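Local coordinates for protein probable L,D-transpeptidase 3 (Mycobacterium tuberculosis, PDB 6D4K) that is a probable L,D-transpeptidase that may carry out still unknown cross-linking reactions in the mycobacterial cell wall, perhaps attaching proteins to peptidoglycan, at residues H43-T48 against V86-D91; P115-V120 against F128-D133; T175-E180 against A207-S212. All coordinates share one frame; numbering follows the deposited sequence.

Interaction 1 (H43-T48 against V86-D91); sequences HPVVVT and VQWVPD
The indole of Trp88 meets Val45 obliquely, neither squarely over a face nor at an edge: methyl CG2 of Val45 lies 3.9 Å from Trp88 CE3. The two side chains run side by side and point the same way, the indole being carried there by a CG placed anti to the backbone N (chi1 -175°). Outside the pair, Phe78 packs on the indole in an edge-to-face stack. The second flat group, the amide of Gln87, slants across Pro44, with OE1 of Gln87 3.5 Å from ring carbon CG of Pro44, while NE2 is held by Glu79 OE1. Gln87 CG sits between its own N and carbonyl carbon (chi1 77°), and the extended chain then rises past Val46, whose CG2 lies 4.1 Å from Gln87 CB.

Between these two groups, which lie on opposite faces, runs an antiparallel ladder at the centre of a four-stranded sheet of the Ig-like domain, with strand 28-32 on one side and 76-80 on the other. Val45 and Trp88 form a hydrogen-bonded pair, Trp88 N reaching Val45 O at 2.7 Å; Val47 and Val86 form the next one, Val47 N lying 2.8 Å from Val86 O. Beta-branched valines suit such extended backbone, and Val45 and Val47 turn inward onto Leu102 and Val104 of the facing sheet, as in a beta sandwich. Proline, with no N-H to offer, suits the end of the ladder: Pro44 CA packs 4.0 Å from Pro90 CD. Just before it, His43 donates from ND1 to Pro44 O at 2.7 Å, the acceptor lying almost in the imidazole plane and the bond meeting a carbonyl lone pair. This fixes the rotation of the ring, and His43 O is taken by Trp94 NE1.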
loop_
_atom_site.group_PDB
_atom_site.type_symbol
_atom_site.label_atom_id
_atom_site.label_comp_id
_atom_site.label_asym_id
_atom_site.label_seq_id
_atom_site.Cartn_x
_atom_site.Cartn_y
_atom_site.Cartn_z
ATOM N N HIS A 43 0.025 7.120 -6.152
ATOM C CA HIS A 43 1.035 7.750 -5.306
ATOM C C HIS A 43 0.567 9.138 -4.867
ATOM O O HIS A 43 0.172 9.947 -5.713
ATOM C CB HIS A 43 2.381 7.855 -6.023
ATOM C CG HIS A 43 3.550 8.064 -5.089
ATOM N ND1 HIS A 43 3.712 9.213 -4.345
ATOM C CD2 HIS A 43 4.610 7.270 -4.785
ATOM C CE1 HIS A 43 4.813 9.114 -3.618
ATOM N NE2 HIS A 43 5.381 7.949 -3.874
ATOM N N PRO A 44 0.610 9.457 -3.577
ATOM C CA PRO A 44 0.227 10.803 -3.141
ATOM C C PRO A 44 1.293 11.831 -3.490
ATOM O O PRO A 44 2.437 11.519 -3.828
ATOM C CB PRO A 44 0.090 10.645 -1.623
ATOM C CG PRO A 44 1.045 9.526 -1.279
ATOM C CD PRO A 44 0.902 8.558 -2.445
ATOM N N VAL A 45 0.902 13.093 -3.391
ATOM C CA VAL A 45 1.838 14.202 -3.491
ATOM C C VAL A 45 2.189 14.622 -2.067
ATOM O O VAL A 45 1.319 15.070 -1.310
ATOM C CB VAL A 45 1.264 15.358 -4.316
ATOM C CG1 VAL A 45 2.277 16.490 -4.362
ATOM C CG2 VAL A 45 0.906 14.865 -5.728
ATOM N N VAL A 46 3.446 14.457 -1.686
ATOM C CA VAL A 46 3.874 14.638 -0.300
ATOM C C VAL A 46 4.736 15.894 -0.223
ATOM O O VAL A 46 5.787 15.977 -0.872
ATOM C CB VAL A 46 4.624 13.408 0.235
ATOM C CG1 VAL A 46 4.899 13.557 1.740
ATOM C CG2 VAL A 46 3.831 12.138 -0.053
ATOM N N VAL A 47 4.292 16.861 0.570
ATOM C CA VAL A 47 4.913 18.172 0.646
ATOM C C VAL A 47 5.580 18.294 2.017
ATOM O O VAL A 47 4.911 18.197 3.050
ATOM C CB VAL A 47 3.880 19.293 0.436
ATOM C CG1 VAL A 47 4.585 20.643 0.502
ATOM C CG2 VAL A 47 3.115 19.110 -0.903
ATOM N N THR A 48 6.897 18.495 2.028
ATOM C CA THR A 48 7.665 18.636 3.263
ATOM C C THR A 48 8.053 20.097 3.423
ATOM O O THR A 48 8.663 20.685 2.520
ATOM C CB THR A 48 8.915 17.756 3.229
ATOM O OG1 THR A 48 8.513 16.383 3.161
ATOM C CG2 THR A 48 9.767 17.987 4.490
ATOM N N VAL A 86 2.600 17.503 4.802
ATOM C CA VAL A 86 1.218 17.304 4.380
ATOM C C VAL A 86 1.232 16.500 3.087
ATOM O O VAL A 86 2.040 16.755 2.190
ATOM C CB VAL A 86 0.400 18.618 4.250
ATOM C CG1 VAL A 86 0.879 19.489 3.080
ATOM C CG2 VAL A 86 -1.105 18.328 4.153
ATOM N N GLN A 87 0.362 15.509 2.995
ATOM C CA GLN A 87 0.247 14.760 1.757
ATOM C C GLN A 87 -1.099 15.028 1.114
ATOM O O GLN A 87 -2.103 15.238 1.803
ATOM C CB GLN A 87 0.455 13.259 1.947
ATOM C CG GLN A 87 -0.678 12.482 2.539
ATOM C CD GLN A 87 -0.382 11.011 2.529
ATOM O OE1 GLN A 87 0.677 10.592 2.062
ATOM N NE2 GLN A 87 -1.293 10.215 3.070
ATOM N N TRP A 88 -1.101 15.038 -0.206
ATOM C CA TRP A 88 -2.306 15.268 -0.991
ATOM C C TRP A 88 -2.637 13.936 -1.644
ATOM O O TRP A 88 -1.857 13.422 -2.453
ATOM C CB TRP A 88 -2.013 16.362 -2.004
ATOM C CG TRP A 88 -3.163 16.816 -2.833
ATOM C CD1 TRP A 88 -4.081 17.790 -2.521
ATOM C CD2 TRP A 88 -3.484 16.376 -4.155
ATOM N NE1 TRP A 88 -4.961 17.968 -3.573
ATOM C CE2 TRP A 88 -4.619 17.101 -4.579
ATOM C CE3 TRP A 88 -2.936 15.417 -5.013
ATOM C CZ2 TRP A 88 -5.185 16.916 -5.836
ATOM C CZ3 TRP A 88 -3.514 15.227 -6.254
ATOM C CH2 TRP A 88 -4.632 15.975 -6.654
ATOM N N VAL A 89 -3.770 13.366 -1.259
ATOM C CA VAL A 89 -4.184 12.032 -1.684
ATOM C C VAL A 89 -5.123 12.198 -2.870
ATOM O O VAL A 89 -6.214 12.769 -2.705
ATOM C CB VAL A 89 -4.887 11.303 -0.529
ATOM C CG1 VAL A 89 -5.412 9.943 -0.979
ATOM C CG2 VAL A 89 -3.939 11.194 0.676
ATOM N N PRO A 90 -4.766 11.725 -4.066
ATOM C CA PRO A 90 -5.677 11.862 -5.210
ATOM C C PRO A 90 -6.953 11.066 -4.998
ATOM O O PRO A 90 -6.932 9.959 -4.458
ATOM C CB PRO A 90 -4.865 11.315 -6.388
ATOM C CG PRO A 90 -3.852 10.389 -5.754
ATOM C CD PRO A 90 -3.520 11.019 -4.415
ATOM N N ASP A 91 -8.068 11.630 -5.463
ATOM C CA ASP A 91 -9.344 10.947 -5.317
ATOM C C ASP A 91 -9.492 9.777 -6.286
ATOM O O ASP A 91 -10.358 8.913 -6.082
ATOM C CB ASP A 91 -10.470 11.928 -5.618
ATOM C CG ASP A 91 -10.676 12.971 -4.538
ATOM O OD1 ASP A 91 -10.341 12.733 -3.359
ATOM O OD2 ASP A 91 -11.251 14.034 -4.879
#

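Interaction 2 (P115-V120 against F128-D133); sequences PAVVGV and FTVSID
Gly119 and Phe128 meet near the turn of a beta hairpin, strands 117-122 and 127-132, in the catalytic domain. With no side chain on Gly119, the phenyl ring can approach the backbone obliquely, Phe128 CZ coming within 3.6 Å of Gly119 CA. A CG anti to the backbone N (chi1 -172°) lets the ring of Phe128 reach across to this glycine. Beyond the hairpin, Tyr247 packs edge-to-face with the same ring. On the same face Val117 CG1 touches Val130 CG1 at 4.2 Å, and Trp246 of helix 241-250 covers Val130 and Ile132.

The other face mixes valines with hydroxyls, fitting a partly exposed surface. Here one water donates to Ala116 O and is hydrogen-bonded to Ser131 OG at 2.7 Å; a second bridges Val120 O and Thr129 OG1. Reciprocal backbone bonds join Val118 with Ser131 and Val120 with Thr129, Thr129 N reaching Val120 O at 2.8 Å. At the open end Asp133 leaves the strand with a positive phi of 51°. OD2 of its carboxylate is hydrogen-bonded to His97, while Ala116 N donates to Asp133 OD1 at 2.9 Å, arriving from above the carboxylate, 45° out of its plane.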
loop_
_atom_site.group_PDB
_atom_site.type_symbol
_atom_site.label_atom_id
_atom_site.label_comp_id
_atom_site.label_asym_id
_atom_site.label_seq_id
_atom_site.Cartn_x
_atom_site.Cartn_y
_atom_site.Cartn_z
ATOM N N PRO A 115 2.857 0.686 -14.716
ATOM C CA PRO A 115 1.559 0.024 -14.901
ATOM C C PRO A 115 0.681 0.204 -13.669
ATOM O O PRO A 115 1.163 0.408 -12.548
ATOM C CB PRO A 115 1.939 -1.448 -15.094
ATOM C CG PRO A 115 3.243 -1.588 -14.357
ATOM C CD PRO A 115 3.960 -0.278 -14.528
ATOM N N ALA A 116 -0.631 0.096 -13.882
ATOM C CA ALA A 116 -1.575 0.112 -12.767
ATOM C C ALA A 116 -1.616 -1.287 -12.180
ATOM O O ALA A 116 -2.233 -2.188 -12.737
ATOM C CB ALA A 116 -2.954 0.568 -13.229
ATOM N N VAL A 117 -0.938 -1.488 -11.062
ATOM C CA VAL A 117 -0.904 -2.799 -10.426
ATOM C C VAL A 117 -1.784 -2.670 -9.194
ATOM O O VAL A 117 -1.397 -2.034 -8.204
ATOM C CB VAL A 117 0.522 -3.247 -10.080
ATOM C CG1 VAL A 117 0.505 -4.621 -9.410
ATOM C CG2 VAL A 117 1.403 -3.223 -11.334
ATOM N N VAL A 118 -2.990 -3.225 -9.282
ATOM C CA VAL A 118 -4.031 -3.041 -8.282
ATOM C C VAL A 118 -4.270 -4.369 -7.588
ATOM O O VAL A 118 -4.462 -5.394 -8.255
ATOM C CB VAL A 118 -5.340 -2.547 -8.927
ATOM C CG1 VAL A 118 -6.420 -2.359 -7.877
ATOM C CG2 VAL A 118 -5.122 -1.269 -9.739
ATOM N N GLY A 119 -4.287 -4.347 -6.260
ATOM C CA GLY A 119 -4.607 -5.529 -5.489
ATOM C C GLY A 119 -5.866 -5.325 -4.675
ATOM O O GLY A 119 -5.996 -4.312 -3.983
ATOM N N VAL A 120 -6.811 -6.260 -4.760
ATOM C CA VAL A 120 -8.081 -6.161 -4.043
ATOM C C VAL A 120 -8.203 -7.356 -3.110
ATOM O O VAL A 120 -8.243 -8.505 -3.568
ATOM C CB VAL A 120 -9.280 -6.082 -5.001
ATOM C CG1 VAL A 120 -10.579 -5.981 -4.209
ATOM C CG2 VAL A 120 -9.133 -4.897 -5.939
ATOM N N PHE A 128 -7.074 -12.428 -2.705
ATOM C CA PHE A 128 -6.387 -11.205 -3.087
ATOM C C PHE A 128 -6.264 -11.262 -4.598
ATOM O O PHE A 128 -5.612 -12.162 -5.131
ATOM C CB PHE A 128 -5.007 -11.139 -2.423
ATOM C CG PHE A 128 -4.290 -9.829 -2.602
ATOM C CD1 PHE A 128 -4.783 -8.673 -2.023
ATOM C CD2 PHE A 128 -3.094 -9.765 -3.300
ATOM C CE1 PHE A 128 -4.121 -7.474 -2.160
ATOM C CE2 PHE A 128 -2.416 -8.564 -3.436
ATOM C CZ PHE A 128 -2.935 -7.415 -2.866
ATOM N N THR A 129 -6.914 -10.330 -5.287
ATOM C CA THR A 129 -6.987 -10.337 -6.742
ATOM C C THR A 129 -6.074 -9.251 -7.284
ATOM O O THR A 129 -6.239 -8.075 -6.950
ATOM C CB THR A 129 -8.423 -10.098 -7.205
ATOM O OG1 THR A 129 -9.289 -11.080 -6.617
ATOM C CG2 THR A 129 -8.509 -10.172 -8.730
ATOM N N VAL A 130 -5.123 -9.640 -8.131
ATOM C CA VAL A 130 -4.161 -8.703 -8.695
ATOM C C VAL A 130 -4.491 -8.489 -10.162
ATOM O O VAL A 130 -4.696 -9.450 -10.911
ATOM C CB VAL A 130 -2.711 -9.194 -8.522
ATOM C CG1 VAL A 130 -1.736 -8.196 -9.132
ATOM C CG2 VAL A 130 -2.399 -9.429 -7.065
ATOM N N SER A 131 -4.509 -7.233 -10.578
ATOM C CA SER A 131 -4.640 -6.899 -11.983
ATOM C C SER A 131 -3.519 -5.954 -12.388
ATOM O O SER A 131 -3.028 -5.150 -11.583
ATOM C CB SER A 131 -5.997 -6.264 -12.297
ATOM O OG SER A 131 -6.182 -5.086 -11.545
ATOM N N ILE A 132 -3.122 -6.064 -13.648
ATOM C CA ILE A 132 -2.100 -5.220 -14.240
ATOM C C ILE A 132 -2.755 -4.520 -15.427
ATOM O O ILE A 132 -3.176 -5.176 -16.393
ATOM C CB ILE A 132 -0.858 -6.029 -14.657
ATOM C CG1 ILE A 132 -0.273 -6.757 -13.440
ATOM C CG2 ILE A 132 0.190 -5.120 -15.273
ATOM C CD1 ILE A 132 0.947 -7.595 -13.743
ATOM N N ASP A 133 -2.897 -3.197 -15.328
ATOM C CA ASP A 133 -3.595 -2.406 -16.339
ATOM C C ASP A 133 -4.975 -2.984 -16.645
ATOM O O ASP A 133 -5.398 -3.066 -17.802
ATOM C CB ASP A 133 -2.742 -2.229 -17.595
ATOM C CG ASP A 133 -1.440 -1.487 -17.310
ATOM O OD1 ASP A 133 -1.481 -0.449 -16.620
ATOM O OD2 ASP A 133 -0.377 -1.952 -17.772
HETATM O O HOH W 1 -4.985 -2.981 -12.777
HETATM O O HOH W 2 -10.133 -10.507 -4.198
#

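Interaction 3 (T175-E180 against A207-S212)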
loop_
_atom_site.group_PDB
_atom_site.type_symbol
_atom_site.label_atom_id
_atom_site.label_comp_id
_atom_site.label_asym_id
_atom_site.label_seq_id
_atom_site.Cartn_x
_atom_site.Cartn_y
_atom_site.Cartn_z
ATOM N N THR A 175 -2.420 2.561 -0.153
ATOM C CA THR A 175 -1.400 2.569 -1.184
ATOM C C THR A 175 -0.153 1.898 -0.635
ATOM O O THR A 175 0.097 1.895 0.576
ATOM C CB THR A 175 -1.063 3.984 -1.697
ATOM O OG1 THR A 175 -0.394 4.721 -0.671
ATOM C CG2 THR A 175 -2.332 4.738 -2.143
ATOM N N VAL A 176 0.634 1.323 -1.534
ATOM C CA VAL A 176 1.895 0.713 -1.123
ATOM C C VAL A 176 2.861 1.798 -0.661
ATOM O O VAL A 176 3.224 2.698 -1.428
ATOM C CB VAL A 176 2.503 -0.116 -2.258
ATOM C CG1 VAL A 176 3.903 -0.621 -1.863
ATOM C CG2 VAL A 176 1.588 -1.270 -2.620
ATOM N N LEU A 177 3.276 1.717 0.604
ATOM C CA LEU A 177 4.205 2.673 1.198
ATOM C C LEU A 177 5.658 2.244 1.073
ATOM O O LEU A 177 6.540 3.102 0.999
ATOM C CB LEU A 177 3.896 2.873 2.681
ATOM C CG LEU A 177 2.490 3.376 3.004
ATOM C CD1 LEU A 177 2.267 3.454 4.505
ATOM C CD2 LEU A 177 2.221 4.729 2.354
ATOM N N SER A 178 5.929 0.940 1.084
ATOM C CA SER A 178 7.291 0.444 0.978
ATOM C C SER A 178 7.241 -1.040 0.645
ATOM O O SER A 178 6.198 -1.692 0.789
ATOM C CB SER A 178 8.072 0.670 2.280
ATOM O OG SER A 178 7.564 -0.123 3.342
ATOM N N LYS A 179 8.390 -1.555 0.205
ATOM C CA LYS A 179 8.620 -2.960 -0.124
ATOM C C LYS A 179 9.931 -3.352 0.538
ATOM O O LYS A 179 10.932 -2.643 0.390
ATOM C CB LYS A 179 8.765 -3.181 -1.659
ATOM C CG LYS A 179 7.479 -3.292 -2.458
ATOM C CD LYS A 179 7.740 -3.010 -3.924
ATOM C CE LYS A 179 8.782 -3.927 -4.552
ATOM N NZ LYS A 179 8.549 -3.992 -6.022
ATOM N N GLU A 180 9.942 -4.494 1.221
ATOM C CA GLU A 180 11.141 -4.931 1.920
ATOM C C GLU A 180 11.217 -6.449 1.940
ATOM O O GLU A 180 10.199 -7.135 1.908
ATOM C CB GLU A 180 11.151 -4.399 3.357
ATOM C CG GLU A 180 12.403 -3.632 3.688
ATOM C CD GLU A 180 12.518 -3.300 5.152
ATOM O OE1 GLU A 180 13.635 -3.448 5.696
ATOM O OE2 GLU A 180 11.499 -2.896 5.756
ATOM N N ALA A 207 7.507 -8.367 1.897
ATOM C CA ALA A 207 6.660 -7.526 2.736
ATOM C C ALA A 207 6.328 -6.235 2.004
ATOM O O ALA A 207 7.222 -5.426 1.735
ATOM C CB ALA A 207 7.340 -7.226 4.072
ATOM N N VAL A 208 5.042 -6.043 1.707
ATOM C CA VAL A 208 4.530 -4.856 1.028
ATOM C C VAL A 208 3.741 -4.075 2.073
ATOM O O VAL A 208 2.651 -4.494 2.474
ATOM C CB VAL A 208 3.642 -5.239 -0.169
ATOM C CG1 VAL A 208 3.154 -4.001 -0.890
ATOM C CG2 VAL A 208 4.384 -6.175 -1.122
ATOM N N ARG A 209 4.297 -2.958 2.552
ATOM C CA ARG A 209 3.657 -2.196 3.620
ATOM C C ARG A 209 2.574 -1.297 3.028
ATOM O O ARG A 209 2.813 -0.588 2.043
ATOM C CB ARG A 209 4.683 -1.325 4.335
ATOM C CG ARG A 209 4.073 -0.502 5.452
ATOM C CD ARG A 209 5.003 0.614 5.909
ATOM N NE ARG A 209 6.210 0.096 6.534
ATOM C CZ ARG A 209 6.384 -0.009 7.848
ATOM N NH1 ARG A 209 5.424 0.366 8.683
ATOM N NH2 ARG A 209 7.522 -0.491 8.327
ATOM N N ILE A 210 1.385 -1.312 3.626
ATOM C CA ILE A 210 0.271 -0.510 3.131
ATOM C C ILE A 210 -0.283 0.474 4.154
ATOM O O ILE A 210 -1.134 1.300 3.795
ATOM C CB ILE A 210 -0.864 -1.363 2.515
ATOM C CG1 ILE A 210 -1.482 -2.294 3.559
ATOM C CG2 ILE A 210 -0.358 -2.150 1.321
ATOM C CD1 ILE A 210 -2.672 -3.089 3.042
ATOM N N THR A 211 0.153 0.428 5.412
ATOM C CA THR A 211 -0.188 1.486 6.351
ATOM C C THR A 211 1.025 1.818 7.202
ATOM O O THR A 211 1.905 0.981 7.409
ATOM C CB THR A 211 -1.362 1.138 7.287
ATOM O OG1 THR A 211 -0.942 0.183 8.270
ATOM C CG2 THR A 211 -2.586 0.614 6.517
ATOM N N SER A 212 1.057 3.059 7.693
ATOM C CA SER A 212 2.154 3.478 8.558
ATOM C C SER A 212 2.168 2.700 9.869
ATOM O O SER A 212 3.237 2.503 10.457
ATOM C CB SER A 212 2.075 4.982 8.823
ATOM O OG SER A 212 0.745 5.389 9.097
HETATM O O HOH W 3 -1.988 3.465 2.665
HETATM O O HOH W 4 7.703 -2.852 3.540
#
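Ala207 O is gripped twice: Glu180 N donates to it at 2.9 Å, in the plane of the carbonyl, and a water donates more loosely at 3.2 Å. In return Ala207 N bonds to Glu180 O, completing one hydrogen-bonded antiparallel pair. The ladder is then interrupted by a beta bulge. Both Leu177 and Ser178 sit opposite Arg209, with Leu177 N donating to Arg209 O at 2.8 Å and Arg209 N to Ser178 O at 2.9 Å. Leu177, at the first bulge position, has the helix-like psi of -32° usual for a classic bulge, and its side chain points toward the partner segment. Its CD1 reaches the peptide between Thr211 and Ser212, 3.4 Å from Ser212 N.

On the buried face, Val208 CG1 fits against both branches of Val176, 3.6 Å from Val176 CG2, the two side chains slanting across one another. Compact branched groups suit this tight spot. On the other face Arg209 bends at chi3 (-66°), so that Ser178 OG lies at the edge of its guanidinium; the bond from Arg209 NE is weak and doubtful, since Ser178 was modelled in two conformers. The carboxylate of Glu180 lies beyond contact, with Glu180 OE2 5.3 Å from Arg209 NH2, where opposite charges would probably attract mildly. Past the bulge a water takes over from direct bonding, accepting from Thr175 N and donating to Ile210 O at 2.6 Å.

Lys179 leads away to the end of helix 241-250, where its ammonium bonds to the carbonyls of Tyr248 and Val251 and makes a cation-pi contact with Tyr248. The helix covers Val176 and Val208 through Tyr247, and strands 256-260 and 216-219 extend the sheet beyond 172-180 and 207-209, respectively.

Interaction 1 belongs to the Ig-like domain, interactions 2 and 3 to one sheet of the catalytic domain. The latter two have centres 15 Å apart and are joined by strand 256-260, which pairs with both 117-122 and 172-180; Tyr247 of helix 241-250 also touches both. Interaction 3 lies closer to the predicted catalytic pair: between side chains, Ala207 is about 5 Å from His218, and Ile210 about 8 Å from Cys236, the residue acylated by faropenem. In interaction 2, the Phe128 side chain is about 11 Å from that of Cys236. Interaction 1, centred 16 Å from interaction 3, approaches the calcium site of Val38 and Asp252, with the His43 side chain about 7 Å from the ion.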